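Local coordinates for GXWXG domain-containing protein (Thermomonospora curvata, PDB 4MVE) that is of unknown function and pairs a GXWXG domain with a DUF4334 domain in a single chain built largely of antiparallel beta strands, at residues M4-S16 and A23-V35. Numbering follows the deposited sequence.
Sequences MDAEQRLAKIIAS and ATVEELYDRLAPV
Leu28 lies between Leu10 and Arg9, and its two methyls divide the work. Leu28 and Leu10 slide past each other in opposite directions, Leu28 CD1 lying 3.9 Å from Leu10 CD2, while Leu10 CD1 passes on to Leu32 CD1 at 3.6 Å; branched leucines suit a place with neighbours on several sides. Ala6, where the backbones come nearest, needs a small side chain: its CB sits 3.6 Å from Leu28 O.

Charged groups line the exposed margin. Asp5 brings its carboxylate to Arg31 with CG anti to the backbone N (chi1 -173°), and OD2 takes Arg31 NH1 at 2.8 Å through its anti lone pair, the two planes nearly coplanar. Weaker bonds from Arg9 NE and NH2 reach the same oxygen, which probably eases the closeness of the two guanidiniums. Leu28 CD2 covers one face of the Arg9 guanidinium, 3.6 Å from CZ.

Glu7 has CG anti to the carbonyl carbon (chi1 -68°), which puts CG against Leu32 CD2; the bend at chi2 then turns the carboxylate to where OE1 takes Met4 N at 2.6 Å. Its OE2 accepts from a water that in turn accepts from Ala33 N. With Glu7 cut back to an alanine, that water and the Met4 backbone N-H would probably lose their carboxylate partner, and Leu32 CD2 its contact with CG.

The arrangement is a helix-loop-helix pair, crossing at -139°, packed on the antiparallel sheet, where Leu10 and Tyr29 both touch Val131.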
loop_
_atom_site.group_PDB
_atom_site.type_symbol
_atom_site.label_atom_id
_atom_site.label_comp_id
_atom_site.label_asym_id
_atom_site.label_seq_id
_atom_site.Cartn_x
_atom_site.Cartn_y
_atom_site.Cartn_z
HETATM N N MSE A 4 -2.007 0.277 20.195
HETATM C CA MSE A 4 -3.265 -0.315 20.650
HETATM C C MSE A 4 -4.457 0.173 19.802
HETATM O O MSE A 4 -4.813 -0.502 18.833
HETATM C CB MSE A 4 -3.507 -0.015 22.138
ATOM N N ASP A 5 -5.043 1.356 20.158
ATOM C CA ASP A 5 -6.227 1.978 19.560
ATOM C C ASP A 5 -6.182 2.073 18.034
ATOM O O ASP A 5 -7.063 1.516 17.377
ATOM C CB ASP A 5 -6.476 3.380 20.149
ATOM C CG ASP A 5 -7.782 4.020 19.693
ATOM O OD1 ASP A 5 -8.861 3.449 19.990
ATOM O OD2 ASP A 5 -7.725 5.090 19.037
ATOM N N ALA A 6 -5.180 2.788 17.488
ATOM C CA ALA A 6 -5.012 3.026 16.062
ATOM C C ALA A 6 -4.969 1.722 15.276
ATOM O O ALA A 6 -5.614 1.634 14.252
ATOM C CB ALA A 6 -3.753 3.845 15.802
ATOM N N GLU A 7 -4.221 0.722 15.759
ATOM C CA GLU A 7 -4.105 -0.586 15.113
ATOM C C GLU A 7 -5.469 -1.289 15.059
ATOM O O GLU A 7 -5.846 -1.788 14.007
ATOM C CB GLU A 7 -3.090 -1.473 15.874
ATOM C CG GLU A 7 -1.652 -0.973 15.769
ATOM C CD GLU A 7 -1.223 0.064 16.796
ATOM O OE1 GLU A 7 -2.078 0.535 17.583
ATOM O OE2 GLU A 7 -0.023 0.419 16.795
ATOM N N GLN A 8 -6.208 -1.284 16.169
ATOM C CA GLN A 8 -7.500 -1.945 16.284
ATOM C C GLN A 8 -8.547 -1.256 15.437
ATOM O O GLN A 8 -9.286 -1.946 14.735
ATOM C CB GLN A 8 -7.951 -2.048 17.742
ATOM C CG GLN A 8 -7.216 -3.177 18.482
ATOM C CD GLN A 8 -7.526 -3.319 19.963
ATOM O OE1 GLN A 8 -7.025 -4.237 20.632
ATOM N NE2 GLN A 8 -8.340 -2.426 20.526
ATOM N N ARG A 9 -8.580 0.098 15.460
ATOM C CA ARG A 9 -9.493 0.879 14.631
ATOM C C ARG A 9 -9.201 0.657 13.138
ATOM O O ARG A 9 -10.135 0.515 12.345
ATOM C CB ARG A 9 -9.375 2.367 14.954
ATOM C CG ARG A 9 -10.197 2.812 16.130
ATOM C CD ARG A 9 -10.714 4.208 15.848
ATOM N NE ARG A 9 -9.948 5.237 16.558
ATOM C CZ ARG A 9 -9.951 6.534 16.252
ATOM N NH1 ARG A 9 -10.651 6.981 15.211
ATOM N NH2 ARG A 9 -9.240 7.394 16.975
ATOM N N LEU A 10 -7.912 0.626 12.751
ATOM C CA LEU A 10 -7.581 0.462 11.335
ATOM C C LEU A 10 -7.823 -0.961 10.858
ATOM O O LEU A 10 -8.289 -1.138 9.746
ATOM C CB LEU A 10 -6.146 0.890 11.017
ATOM C CG LEU A 10 -5.891 2.412 10.942
ATOM C CD1 LEU A 10 -4.400 2.683 10.889
ATOM C CD2 LEU A 10 -6.554 3.057 9.692
ATOM N N ALA A 11 -7.570 -1.965 11.704
ATOM C CA ALA A 11 -7.767 -3.366 11.342
ATOM C C ALA A 11 -9.242 -3.624 10.975
ATOM O O ALA A 11 -9.517 -4.319 9.993
ATOM C CB ALA A 11 -7.313 -4.276 12.492
ATOM N N LYS A 12 -10.173 -3.034 11.731
ATOM C CA LYS A 12 -11.622 -3.192 11.516
ATOM C C LYS A 12 -12.048 -2.606 10.166
ATOM O O LYS A 12 -12.840 -3.231 9.451
ATOM C CB LYS A 12 -12.428 -2.544 12.665
ATOM C CG LYS A 12 -12.535 -3.442 13.896
ATOM C CD LYS A 12 -13.066 -2.726 15.136
ATOM C CE LYS A 12 -14.562 -2.809 15.298
ATOM N NZ LYS A 12 -14.985 -2.475 16.690
ATOM N N ILE A 13 -11.518 -1.410 9.821
ATOM C CA ILE A 13 -11.803 -0.738 8.542
ATOM C C ILE A 13 -11.223 -1.580 7.376
ATOM O O ILE A 13 -11.935 -1.877 6.422
ATOM C CB ILE A 13 -11.247 0.707 8.557
ATOM C CG1 ILE A 13 -12.002 1.592 9.612
ATOM C CG2 ILE A 13 -11.298 1.335 7.139
ATOM C CD1 ILE A 13 -11.116 2.898 10.150
ATOM N N ILE A 14 -9.956 -1.979 7.479
ATOM C CA ILE A 14 -9.265 -2.790 6.462
ATOM C C ILE A 14 -9.990 -4.135 6.246
ATOM O O ILE A 14 -10.161 -4.524 5.104
ATOM C CB ILE A 14 -7.762 -3.024 6.868
ATOM C CG1 ILE A 14 -6.968 -1.697 6.913
ATOM C CG2 ILE A 14 -7.054 -4.112 5.985
ATOM C CD1 ILE A 14 -5.512 -1.875 7.513
ATOM N N ALA A 15 -10.396 -4.847 7.333
ATOM C CA ALA A 15 -11.054 -6.149 7.195
ATOM C C ALA A 15 -12.449 -6.028 6.565
ATOM O O ALA A 15 -12.871 -6.953 5.878
ATOM C CB ALA A 15 -11.139 -6.881 8.538
ATOM N N SER A 16 -13.142 -4.912 6.772
ATOM C CA SER A 16 -14.476 -4.754 6.201
ATOM C C SER A 16 -14.455 -4.066 4.780
ATOM O O SER A 16 -15.489 -3.991 4.143
ATOM C CB SER A 16 -15.364 -3.963 7.157
ATOM O OG SER A 16 -14.955 -2.604 7.171
ATOM N N ALA A 23 -8.050 12.521 6.177
ATOM C CA ALA A 23 -7.700 13.136 7.466
ATOM C C ALA A 23 -7.791 12.129 8.630
ATOM O O ALA A 23 -6.894 12.094 9.459
ATOM C CB ALA A 23 -8.597 14.351 7.749
ATOM N N THR A 24 -8.820 11.293 8.661
ATOM C CA THR A 24 -8.974 10.298 9.731
ATOM C C THR A 24 -7.905 9.164 9.607
ATOM O O THR A 24 -7.378 8.706 10.633
ATOM C CB THR A 24 -10.400 9.737 9.721
ATOM O OG1 THR A 24 -11.330 10.830 9.768
ATOM C CG2 THR A 24 -10.655 8.764 10.873
ATOM N N VAL A 25 -7.593 8.719 8.380
ATOM C CA VAL A 25 -6.595 7.657 8.200
ATOM C C VAL A 25 -5.212 8.183 8.618
ATOM O O VAL A 25 -4.465 7.478 9.305
ATOM C CB VAL A 25 -6.550 7.025 6.773
ATOM C CG1 VAL A 25 -5.442 5.958 6.702
ATOM C CG2 VAL A 25 -7.903 6.403 6.399
ATOM N N GLU A 26 -4.892 9.416 8.203
ATOM C CA GLU A 26 -3.634 10.070 8.498
ATOM C C GLU A 26 -3.418 10.164 10.003
ATOM O O GLU A 26 -2.306 9.886 10.456
ATOM C CB GLU A 26 -3.598 11.454 7.856
ATOM C CG GLU A 26 -2.372 12.269 8.216
ATOM C CD GLU A 26 -2.007 13.246 7.124
ATOM O OE1 GLU A 26 -1.505 12.791 6.069
ATOM O OE2 GLU A 26 -2.331 14.445 7.277
ATOM N N GLU A 27 -4.467 10.549 10.776
ATOM C CA GLU A 27 -4.367 10.639 12.246
ATOM C C GLU A 27 -4.003 9.270 12.818
ATOM O O GLU A 27 -3.130 9.157 13.675
ATOM C CB GLU A 27 -5.683 11.139 12.898
ATOM C CG GLU A 27 -6.012 12.606 12.680
ATOM C CD GLU A 27 -7.488 12.982 12.732
ATOM O OE1 GLU A 27 -8.324 12.132 13.119
ATOM O OE2 GLU A 27 -7.807 14.139 12.371
ATOM N N LEU A 28 -4.636 8.232 12.299
ATOM C CA LEU A 28 -4.391 6.883 12.780
ATOM C C LEU A 28 -3.015 6.355 12.308
ATOM O O LEU A 28 -2.278 5.769 13.107
ATOM C CB LEU A 28 -5.545 5.949 12.364
ATOM C CG LEU A 28 -6.908 6.230 13.079
ATOM C CD1 LEU A 28 -8.075 5.541 12.356
ATOM C CD2 LEU A 28 -6.889 5.759 14.531
ATOM N N TYR A 29 -2.640 6.640 11.052
ATOM C CA TYR A 29 -1.362 6.250 10.485
ATOM C C TYR A 29 -0.174 6.806 11.280
ATOM O O TYR A 29 0.775 6.061 11.560
ATOM C CB TYR A 29 -1.304 6.724 9.036
ATOM C CG TYR A 29 -0.029 6.373 8.294
ATOM C CD1 TYR A 29 1.038 7.262 8.246
ATOM C CD2 TYR A 29 0.067 5.196 7.552
ATOM C CE1 TYR A 29 2.202 6.958 7.533
ATOM C CE2 TYR A 29 1.197 4.911 6.787
ATOM C CZ TYR A 29 2.275 5.780 6.812
ATOM O OH TYR A 29 3.389 5.491 6.074
ATOM N N ASP A 30 -0.221 8.098 11.643
ATOM C CA ASP A 30 0.863 8.770 12.374
ATOM C C ASP A 30 1.160 8.128 13.747
ATOM O O ASP A 30 2.227 8.358 14.285
ATOM C CB ASP A 30 0.571 10.266 12.541
ATOM C CG ASP A 30 0.661 11.066 11.240
ATOM O OD1 ASP A 30 1.253 10.548 10.252
ATOM O OD2 ASP A 30 0.172 12.216 11.216
ATOM N N ARG A 31 0.251 7.289 14.270
ATOM C CA ARG A 31 0.406 6.610 15.557
ATOM C C ARG A 31 0.926 5.172 15.360
ATOM O O ARG A 31 1.188 4.472 16.340
ATOM C CB ARG A 31 -0.937 6.624 16.314
ATOM C CG ARG A 31 -1.198 7.976 16.978
ATOM C CD ARG A 31 -2.661 8.339 17.128
ATOM N NE ARG A 31 -3.372 7.419 18.011
ATOM C CZ ARG A 31 -4.689 7.257 18.008
ATOM N NH1 ARG A 31 -5.257 6.380 18.827
ATOM N NH2 ARG A 31 -5.452 7.964 17.178
ATOM N N LEU A 32 1.127 4.756 14.105
ATOM C CA LEU A 32 1.591 3.412 13.795
ATOM C C LEU A 32 3.095 3.282 13.821
ATOM O O LEU A 32 3.842 4.244 13.610
ATOM C CB LEU A 32 1.058 2.916 12.439
ATOM C CG LEU A 32 -0.481 2.842 12.262
ATOM C CD1 LEU A 32 -0.815 2.414 10.854
ATOM C CD2 LEU A 32 -1.148 1.893 13.293
ATOM N N ALA A 33 3.527 2.051 14.095
ATOM C CA ALA A 33 4.922 1.668 14.180
ATOM C C ALA A 33 5.520 1.418 12.786
ATOM O O ALA A 33 4.850 0.854 11.922
ATOM C CB ALA A 33 5.061 0.414 15.044
ATOM N N PRO A 34 6.813 1.778 12.573
ATOM C CA PRO A 34 7.469 1.423 11.299
ATOM C C PRO A 34 7.711 -0.093 11.194
ATOM O O PRO A 34 7.655 -0.806 12.206
ATOM C CB PRO A 34 8.796 2.184 11.341
ATOM C CG PRO A 34 9.049 2.486 12.768
ATOM C CD PRO A 34 7.752 2.417 13.522
ATOM N N VAL A 35 7.979 -0.583 9.972
ATOM C CA VAL A 35 8.238 -2.002 9.716
ATOM C C VAL A 35 9.580 -2.146 9.015
ATOM O O VAL A 35 9.898 -1.293 8.181
ATOM C CB VAL A 35 7.111 -2.736 8.913
ATOM C CG1 VAL A 35 5.824 -2.816 9.712
ATOM C CG2 VAL A 35 6.854 -2.132 7.533
HETATM O O HOH W 1 1.680 -0.452 14.596
#